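PDB 4WU3: Myo-inositol phosphohydrolase from Mitsuokella multacida, which probably removes phosphate from myo-inositol hexakisphosphate (phytate) as a protein-tyrosine-phosphatase-like enzyme, and here holds bound inositol-(1,3,4,5)-tetrakisphosphate. Local coordinates for residues A[206-210]-A[224-228]; A[216-220]-A[331-335]; A[237-241]-A[252-256]. The protein carries 2 engineered substitutions. All blocks are in the same frame, centred on the assembly; numbering follows the deposited sequence. Where two conformers were deposited one is given.

How the interactions relate
Interactions 1 and 3 pack helices 219-230 and 247-261 against the same five-stranded mixed sheet, with centres about 11 Å apart. They share a core: F225 CZ lies 3.3 Å from Y240 OH, and L209 CD1 lies 3.7 Å from F252 CZ. Interaction 2 sits at the N-terminal end of helix 219-230, its centre about 15 Å from that of interaction 1 and 19 Å from that of interaction 3, which it nonetheless reaches where P217 CG is 3.9 Å from F252 CE1. Segment 216-220 closely follows H214, which lines a ligand pocket, yet the side chain of R216 remains about 13 Å from bound inositol tetrakisphosphate. F252 therefore links all three contacts.

Interaction 1 of 3, residues A[206-210]-A[224-228]; sequences YFRLT and KFLEF
F207 lays its ring over one face of the F228 ring in a face-to-face stack, the centroids 4.0 Å apart and the planes only 9° from parallel. The two side chains run in opposite directions, so each CB sits over the other ring: F228 CB is 3.9 Å from the F207 centroid and F207 CB is 4.1 Å from the F228 centroid, both CH-pi contacts. Holding CG anti to the backbone nitrogen (chi1 -177°) sends the F207 ring out from the strand to meet the helix. Next to the stack, K224 extends back over the strand, and its NZ donates to R208 O at 2.9 Å, nearly along the C=O axis. The same ammonium forms a salt bridge with E149, which gives the charge a second partner. The aliphatic part of K224 also packs: CD lies 3.7 Å from L209 CD2, while the other methyl, L209 CD1, meets F225 CB at 4.1 Å. The strand and helix axes are 10.0 Å apart and close to antiparallel (166°). Such packing is characteristic of the beta-alpha-beta crossover in which helix 219-230 joins edge strand 205-211 to parallel strand 237-241.

Interaction 2 of 3, residues A[216-220]-A[331-335]; sequences RPDDP and NSWEP
D219 and S332 face each other through two reciprocal bonds, each pairing the backbone amide of one with the side chain of the other. The D219 amide donates to S332 OG at 3.0 Å and nearly straight (169°), while the S332 amide donates to D219 OD2 at 2.8 Å. This second bond is more bent, and the donor stands above the carboxylate plane (47° out of it) instead of lying in it. With OG set between its own backbone nitrogen and carbonyl carbon (chi1 61°), S332 turns the hydroxyl toward the D219 amide.

The other carboxylate oxygen is engaged from a different quarter: R216 NH2 meets D219 OD1 nearly end-on to its C-O bond, in a salt bridge of 2.8 Å. R216 also turns back on its own segment, where NE and NH2 grip P217 O side-on, at 2.7 Å from NE. With these bonds fixing the guanidinium group, S332 CB rests over one of its faces, 4.0 Å from R216 NH2. The carboxylate of D219 is thus held by one oxygen to the arginine and by the other to the loop, and Y321, S322 and A325 of helix 321-327 also pack on the D219 side chain.

On the far side of segment 331-335, W333 packs on I285 of the second subunit. The two reciprocal amide-to-side-chain bonds thus join the first turn of helix 219-230, at its N-terminal end, to the irregular connection between helix 321-327 and strand 339-340.

Interaction 3 of 3, residues A[237-241]-A[252-256]; sequences WLHYH and FMVMH
Strand 237-241 and segment 252-256 of helix 247-261 run roughly antiparallel (151°), their axes 9.6 Å apart, with the CA atoms of Y240 and F252 the closest in register at 7.1 Å. They are the two arms of the beta-loop-alpha unit that, in the protein-tyrosine-phosphatase family, carries the phosphate-binding P-loop between strand and helix. Y240 does most of the packing. Its CG is anti to the carbonyl carbon (chi1 -61°), and the ring is presented to the helix with F252 CB over one face, 4.2 Å from the centroid in a CH-pi contact. M253 SD approaches obliquely, 3.8 Å from Y240 CD2, a Met-aromatic contact. The phenol reaches H256, whose ND1 forms a hydrogen bond of 2.7 Å with Y240 OH, the imidazole and phenol planes being turned 73° apart. H256 NE2 bonds to M89 O, outside the two segments, so both nitrogens of this buried ring have a partner. Replacing Y240 with a phenylalanine would probably leave H256 ND1 without its mate in the interior and the imidazole less firmly fixed in rotation. Last, L238 CD1 closes on the imidazole at its edge, in the ring plane, 3.6 Å from H256 CE1.

Interaction 1 of 3, residues A[206-210]-A[224-228]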
loop_
_atom_site.group_PDB
_atom_site.type_symbol
_atom_site.label_atom_id
_atom_site.label_comp_id
_atom_site.label_asym_id
_atom_site.label_seq_id
_atom_site.Cartn_x
_atom_site.Cartn_y
_atom_site.Cartn_z
ATOM N N TYR A 206 8.937 22.076 -21.166
ATOM C CA TYR A 206 8.593 21.633 -19.823
ATOM C C TYR A 206 7.263 20.898 -19.800
ATOM O O TYR A 206 6.302 21.316 -20.444
ATOM C CB TYR A 206 8.504 22.841 -18.894
ATOM C CG TYR A 206 8.205 22.510 -17.447
ATOM C CD1 TYR A 206 9.185 21.971 -16.631
ATOM C CD2 TYR A 206 6.950 22.769 -16.880
ATOM C CE1 TYR A 206 8.930 21.664 -15.319
ATOM C CE2 TYR A 206 6.698 22.481 -15.545
ATOM C CZ TYR A 206 7.697 21.922 -14.781
ATOM O OH TYR A 206 7.491 21.624 -13.461
ATOM N N PHE A 207 7.211 19.812 -19.036
ATOM C CA PHE A 207 5.967 19.090 -18.808
ATOM C C PHE A 207 5.946 18.562 -17.373
ATOM O O PHE A 207 6.925 17.985 -16.900
ATOM C CB PHE A 207 5.819 17.948 -19.803
ATOM C CG PHE A 207 4.532 17.196 -19.667
ATOM C CD1 PHE A 207 3.349 17.745 -20.135
ATOM C CD2 PHE A 207 4.503 15.940 -19.077
ATOM C CE1 PHE A 207 2.153 17.065 -20.011
ATOM C CE2 PHE A 207 3.308 15.247 -18.956
ATOM C CZ PHE A 207 2.129 15.812 -19.424
ATOM N N ARG A 208 4.835 18.775 -16.686
ATOM C CA ARG A 208 4.715 18.414 -15.281
ATOM C C ARG A 208 3.661 17.345 -15.066
ATOM O O ARG A 208 2.566 17.419 -15.611
ATOM C CB ARG A 208 4.337 19.648 -14.457
ATOM C CG ARG A 208 4.133 19.393 -12.967
ATOM C CD ARG A 208 5.450 19.226 -12.234
ATOM N NE ARG A 208 5.308 19.309 -10.775
ATOM C CZ ARG A 208 5.330 20.443 -10.075
ATOM N NH1 ARG A 208 5.471 21.604 -10.688
ATOM N NH2 ARG A 208 5.211 20.420 -8.751
ATOM N N LEU A 209 4.022 16.346 -14.275
ATOM C CA LEU A 209 3.076 15.444 -13.648
ATOM C C LEU A 209 3.311 15.523 -12.174
ATOM O O LEU A 209 4.441 15.367 -11.738
ATOM C CB LEU A 209 3.339 14.007 -14.071
ATOM C CG LEU A 209 3.041 13.708 -15.520
ATOM C CD1 LEU A 209 3.336 12.241 -15.785
ATOM C CD2 LEU A 209 1.597 14.049 -15.818
ATOM N N THR A 210 2.259 15.734 -11.395
ATOM C CA THR A 210 2.413 15.894 -9.955
ATOM C C THR A 210 2.324 14.558 -9.201
ATOM O O THR A 210 1.341 14.290 -8.517
ATOM C CB THR A 210 1.374 16.891 -9.428
ATOM O OG1 THR A 210 0.076 16.542 -9.922
ATOM C CG2 THR A 210 1.725 18.289 -9.912
ATOM N N LYS A 224 -2.624 11.466 -19.089
ATOM C CA LYS A 224 -2.110 12.791 -19.351
ATOM C C LYS A 224 -0.744 12.711 -20.021
ATOM O O LYS A 224 -0.490 13.415 -20.998
ATOM C CB LYS A 224 -2.029 13.598 -18.055
ATOM C CG LYS A 224 -1.519 15.003 -18.278
ATOM C CD LYS A 224 -1.393 15.793 -16.986
ATOM C CE LYS A 224 -1.090 17.253 -17.305
ATOM N NZ LYS A 224 -0.263 17.878 -16.241
ATOM N N PHE A 225 0.123 11.837 -19.515
ATOM C CA PHE A 225 1.430 11.626 -20.136
ATOM C C PHE A 225 1.318 11.154 -21.587
ATOM O O PHE A 225 2.025 11.659 -22.460
ATOM C CB PHE A 225 2.264 10.615 -19.356
ATOM C CG PHE A 225 3.527 10.235 -20.058
ATOM C CD1 PHE A 225 4.605 11.104 -20.077
ATOM C CD2 PHE A 225 3.628 9.030 -20.732
ATOM C CE1 PHE A 225 5.770 10.764 -20.739
ATOM C CE2 PHE A 225 4.786 8.685 -21.396
ATOM C CZ PHE A 225 5.857 9.548 -21.395
ATOM N N LEU A 226 0.446 10.179 -21.833
ATOM C CA LEU A 226 0.256 9.610 -23.175
ATOM C C LEU A 226 -0.245 10.625 -24.200
ATOM O O LEU A 226 0.210 10.651 -25.352
ATOM C CB LEU A 226 -0.697 8.422 -23.118
ATOM C CG LEU A 226 -0.067 7.209 -22.449
ATOM C CD1 LEU A 226 -1.079 6.099 -22.195
ATOM C CD2 LEU A 226 1.091 6.711 -23.296
ATOM N N GLU A 227 -1.164 11.475 -23.780
ATOM C CA GLU A 227 -1.641 12.530 -24.660
ATOM C C GLU A 227 -0.521 13.556 -24.949
ATOM O O GLU A 227 -0.411 14.053 -26.069
ATOM C CB GLU A 227 -2.896 13.194 -24.090
ATOM C CG GLU A 227 -4.101 12.257 -24.056
ATOM C CD GLU A 227 -4.517 11.697 -25.426
ATOM O OE1 GLU A 227 -4.742 12.497 -26.376
ATOM O OE2 GLU A 227 -4.657 10.443 -25.536
ATOM N N PHE A 228 0.325 13.849 -23.965
ATOM C CA PHE A 228 1.538 14.638 -24.214
ATOM C C PHE A 228 2.492 13.906 -25.163
ATOM O O PHE A 228 3.052 14.484 -26.104
ATOM C CB PHE A 228 2.236 14.910 -22.883
ATOM C CG PHE A 228 3.697 15.261 -22.996
ATOM C CD1 PHE A 228 4.099 16.530 -23.395
ATOM C CD2 PHE A 228 4.673 14.338 -22.638
ATOM C CE1 PHE A 228 5.449 16.854 -23.470
ATOM C CE2 PHE A 228 6.022 14.665 -22.694
ATOM C CZ PHE A 228 6.408 15.923 -23.117
#

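Interaction 2 of 3, residues A[216-220]-A[331-335]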
loop_
_atom_site.group_PDB
_atom_site.type_symbol
_atom_site.label_atom_id
_atom_site.label_comp_id
_atom_site.label_asym_id
_atom_site.label_seq_id
_atom_site.Cartn_x
_atom_site.Cartn_y
_atom_site.Cartn_z
ATOM N N ARG A 216 3.385 4.569 -7.782
ATOM C CA ARG A 216 3.166 4.611 -9.223
ATOM C C ARG A 216 2.306 5.807 -9.560
ATOM O O ARG A 216 1.571 6.297 -8.713
ATOM C CB ARG A 216 2.432 3.347 -9.679
ATOM C CG ARG A 216 1.206 3.024 -8.819
ATOM C CD ARG A 216 0.205 2.167 -9.571
ATOM N NE ARG A 216 -0.351 2.906 -10.699
ATOM C CZ ARG A 216 -1.299 2.447 -11.504
ATOM N NH1 ARG A 216 -1.809 1.233 -11.318
ATOM N NH2 ARG A 216 -1.747 3.208 -12.490
ATOM N N PRO A 217 2.362 6.266 -10.811
ATOM C CA PRO A 217 1.364 7.234 -11.273
ATOM C C PRO A 217 -0.047 6.616 -11.284
ATOM O O PRO A 217 -0.192 5.436 -11.607
ATOM C CB PRO A 217 1.805 7.517 -12.705
ATOM C CG PRO A 217 2.458 6.252 -13.135
ATOM C CD PRO A 217 3.163 5.728 -11.923
ATOM N N ASP A 218 -1.063 7.390 -10.907
ATOM C CA ASP A 218 -2.448 6.947 -11.058
ATOM C C ASP A 218 -2.833 7.013 -12.528
ATOM O O ASP A 218 -2.229 7.752 -13.307
ATOM C CB ASP A 218 -3.400 7.818 -10.234
ATOM C CG ASP A 218 -3.258 7.581 -8.744
ATOM O OD1 ASP A 218 -2.880 6.455 -8.354
ATOM O OD2 ASP A 218 -3.523 8.521 -7.959
ATOM N N ASP A 219 -3.845 6.241 -12.895
ATOM C CA ASP A 219 -4.289 6.126 -14.286
ATOM C C ASP A 219 -4.480 7.471 -15.029
ATOM O O ASP A 219 -4.041 7.606 -16.168
ATOM C CB ASP A 219 -5.579 5.300 -14.360
ATOM C CG ASP A 219 -5.373 3.833 -13.998
ATOM O OD1 ASP A 219 -4.223 3.419 -13.735
ATOM O OD2 ASP A 219 -6.369 3.071 -13.982
ATOM N N PRO A 220 -5.156 8.455 -14.408
ATOM C CA PRO A 220 -5.379 9.708 -15.138
ATOM C C PRO A 220 -4.081 10.434 -15.505
ATOM O O PRO A 220 -4.037 11.126 -16.527
ATOM C CB PRO A 220 -6.211 10.553 -14.161
ATOM C CG PRO A 220 -6.852 9.569 -13.247
ATOM C CD PRO A 220 -5.909 8.407 -13.139
ATOM N N ASN A 331 -7.200 -1.336 -13.291
ATOM C CA ASN A 331 -7.205 0.103 -13.080
ATOM C C ASN A 331 -6.796 0.512 -11.663
ATOM O O ASN A 331 -7.000 -0.236 -10.710
ATOM C CB ASN A 331 -8.602 0.660 -13.357
ATOM C CG ASN A 331 -9.660 0.011 -12.494
ATOM O OD1 ASN A 331 -10.044 -1.138 -12.722
ATOM N ND2 ASN A 331 -10.115 0.726 -11.481
ATOM N N SER A 332 -6.224 1.706 -11.529
ATOM C CA SER A 332 -6.083 2.308 -10.216
ATOM C C SER A 332 -7.450 2.834 -9.777
ATOM O O SER A 332 -8.323 3.090 -10.592
ATOM C CB SER A 332 -5.059 3.443 -10.215
ATOM O OG SER A 332 -5.450 4.478 -11.090
ATOM N N TRP A 333 -7.636 2.976 -8.479
ATOM C CA TRP A 333 -8.900 3.443 -7.959
ATOM C C TRP A 333 -9.016 4.954 -8.102
ATOM O O TRP A 333 -8.061 5.707 -7.875
ATOM C CB TRP A 333 -9.050 3.031 -6.491
ATOM C CG TRP A 333 -10.344 3.467 -5.858
ATOM C CD1 TRP A 333 -11.514 2.759 -5.813
ATOM C CD2 TRP A 333 -10.602 4.714 -5.193
ATOM N NE1 TRP A 333 -12.476 3.484 -5.147
ATOM C CE2 TRP A 333 -11.946 4.685 -4.759
ATOM C CE3 TRP A 333 -9.829 5.852 -4.924
ATOM C CZ2 TRP A 333 -12.534 5.745 -4.073
ATOM C CZ3 TRP A 333 -10.417 6.908 -4.232
ATOM C CH2 TRP A 333 -11.757 6.844 -3.815
ATOM N N GLU A 334 -10.215 5.387 -8.469
ATOM C CA GLU A 334 -10.550 6.799 -8.583
ATOM C C GLU A 334 -11.921 7.039 -7.932
ATOM O O GLU A 334 -12.792 6.169 -7.996
ATOM C CB GLU A 334 -10.589 7.199 -10.062
ATOM C CG GLU A 334 -9.216 7.376 -10.705
ATOM C CD GLU A 334 -8.591 8.722 -10.390
ATOM O OE1 GLU A 334 -9.261 9.759 -10.601
ATOM O OE2 GLU A 334 -7.427 8.753 -9.945
ATOM N N PRO A 335 -12.118 8.204 -7.283
ATOM C CA PRO A 335 -13.457 8.486 -6.789
ATOM C C PRO A 335 -14.452 8.646 -7.932
ATOM O O PRO A 335 -14.078 9.075 -9.026
ATOM C CB PRO A 335 -13.290 9.800 -6.022
ATOM C CG PRO A 335 -11.988 10.377 -6.462
ATOM C CD PRO A 335 -11.132 9.221 -6.881
#

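Interaction 3 of 3, residues A[237-241]-A[252-256]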
loop_
_atom_site.group_PDB
_atom_site.type_symbol
_atom_site.label_atom_id
_atom_site.label_comp_id
_atom_site.label_asym_id
_atom_site.label_seq_id
_atom_site.Cartn_x
_atom_site.Cartn_y
_atom_site.Cartn_z
ATOM N N TRP A 237 13.538 15.211 -27.540
ATOM C CA TRP A 237 14.357 14.525 -26.567
ATOM C C TRP A 237 13.688 14.681 -25.214
ATOM O O TRP A 237 13.384 15.790 -24.800
ATOM C CB TRP A 237 15.771 15.097 -26.543
ATOM C CG TRP A 237 16.649 14.348 -25.616
ATOM C CD1 TRP A 237 16.646 14.424 -24.262
ATOM C CD2 TRP A 237 17.641 13.388 -25.964
ATOM N NE1 TRP A 237 17.573 13.573 -23.736
ATOM C CE2 TRP A 237 18.198 12.913 -24.761
ATOM C CE3 TRP A 237 18.102 12.865 -27.171
ATOM C CZ2 TRP A 237 19.213 11.962 -24.730
ATOM C CZ3 TRP A 237 19.094 11.909 -27.140
ATOM C CH2 TRP A 237 19.644 11.472 -25.930
ATOM N N LEU A 238 13.443 13.556 -24.551
ATOM C CA LEU A 238 12.775 13.529 -23.253
ATOM C C LEU A 238 13.741 13.241 -22.108
ATOM O O LEU A 238 14.474 12.257 -22.127
ATOM C CB LEU A 238 11.677 12.464 -23.253
ATOM C CG LEU A 238 10.480 12.733 -24.169
ATOM C CD1 LEU A 238 9.361 11.741 -23.882
ATOM C CD2 LEU A 238 9.974 14.155 -24.007
ATOM N N HIS A 239 13.732 14.115 -21.111
ATOM C CA HIS A 239 14.517 13.906 -19.913
ATOM C C HIS A 239 13.573 13.797 -18.730
ATOM O O HIS A 239 12.912 14.774 -18.378
ATOM C CB HIS A 239 15.490 15.066 -19.682
ATOM C CG HIS A 239 16.367 14.866 -18.496
ATOM N ND1 HIS A 239 17.516 14.111 -18.548
ATOM C CD2 HIS A 239 16.231 15.261 -17.206
ATOM C CE1 HIS A 239 18.065 14.066 -17.348
ATOM N NE2 HIS A 239 17.308 14.758 -16.515
ATOM N N TYR A 240 13.494 12.602 -18.143
ATOM C CA TYR A 240 12.625 12.348 -17.000
ATOM C C TYR A 240 13.386 12.575 -15.703
ATOM O O TYR A 240 14.560 12.188 -15.564
ATOM C CB TYR A 240 12.121 10.905 -17.002
ATOM C CG TYR A 240 11.314 10.517 -18.209
ATOM C CD1 TYR A 240 9.995 10.904 -18.335
ATOM C CD2 TYR A 240 11.870 9.739 -19.217
ATOM C CE1 TYR A 240 9.253 10.545 -19.444
ATOM C CE2 TYR A 240 11.143 9.375 -20.323
ATOM C CZ TYR A 240 9.832 9.776 -20.440
ATOM O OH TYR A 240 9.103 9.421 -21.561
ATOM N N HIS A 241 12.726 13.200 -14.743
ATOM C CA HIS A 241 13.318 13.308 -13.423
ATOM C C HIS A 241 12.280 13.392 -12.296
ATOM O O HIS A 241 11.139 13.838 -12.485
ATOM C CB HIS A 241 14.268 14.500 -13.373
ATOM C CG HIS A 241 13.603 15.780 -12.997
ATOM N ND1 HIS A 241 13.359 16.128 -11.685
ATOM C CD2 HIS A 241 13.126 16.791 -13.755
ATOM C CE1 HIS A 241 12.751 17.300 -11.655
ATOM N NE2 HIS A 241 12.599 17.721 -12.897
ATOM N N PHE A 252 9.127 5.699 -15.338
ATOM C CA PHE A 252 8.878 6.371 -16.605
ATOM C C PHE A 252 9.905 6.091 -17.692
ATOM O O PHE A 252 9.584 6.184 -18.880
ATOM C CB PHE A 252 8.674 7.867 -16.421
ATOM C CG PHE A 252 7.285 8.209 -16.038
ATOM C CD1 PHE A 252 6.835 7.941 -14.768
ATOM C CD2 PHE A 252 6.412 8.760 -16.958
ATOM C CE1 PHE A 252 5.530 8.227 -14.411
ATOM C CE2 PHE A 252 5.109 9.041 -16.618
ATOM C CZ PHE A 252 4.672 8.772 -15.346
ATOM N N MET A 253 11.119 5.735 -17.293
ATOM C CA MET A 253 12.132 5.264 -18.238
ATOM C C MET A 253 11.715 3.917 -18.814
ATOM O O MET A 253 11.905 3.652 -20.009
ATOM C CB MET A 253 13.493 5.141 -17.553
ATOM C CG MET A 253 14.230 6.464 -17.438
ATOM S SD MET A 253 14.693 7.136 -19.048
ATOM C CE MET A 253 16.200 6.218 -19.358
ATOM N N VAL A 254 11.143 3.076 -17.948
ATOM C CA VAL A 254 10.563 1.793 -18.352
ATOM C C VAL A 254 9.346 1.983 -19.258
ATOM O O VAL A 254 9.225 1.301 -20.272
ATOM C CB VAL A 254 10.173 0.946 -17.126
ATOM C CG1 VAL A 254 9.244 -0.195 -17.514
ATOM C CG2 VAL A 254 11.424 0.398 -16.461
ATOM N N MET A 255 8.450 2.904 -18.913
ATOM C CA MET A 255 7.327 3.234 -19.803
ATOM C C MET A 255 7.795 3.702 -21.189
ATOM O O MET A 255 7.266 3.280 -22.216
ATOM C CB MET A 255 6.441 4.317 -19.180
ATOM C CG MET A 255 5.642 3.850 -17.976
ATOM S SD MET A 255 4.907 5.231 -17.072
ATOM C CE MET A 255 3.746 5.866 -18.291
ATOM N N HIS A 256 8.785 4.583 -21.210
ATOM C CA HIS A 256 9.342 5.091 -22.462
ATOM C C HIS A 256 9.873 3.941 -23.323
ATOM O O HIS A 256 9.534 3.825 -24.502
ATOM C CB HIS A 256 10.462 6.095 -22.149
ATOM C CG HIS A 256 10.901 6.919 -23.322
ATOM N ND1 HIS A 256 10.387 8.170 -23.592
ATOM C CD2 HIS A 256 11.818 6.675 -24.286
ATOM C CE1 HIS A 256 10.960 8.656 -24.680
ATOM N NE2 HIS A 256 11.839 7.771 -25.114
#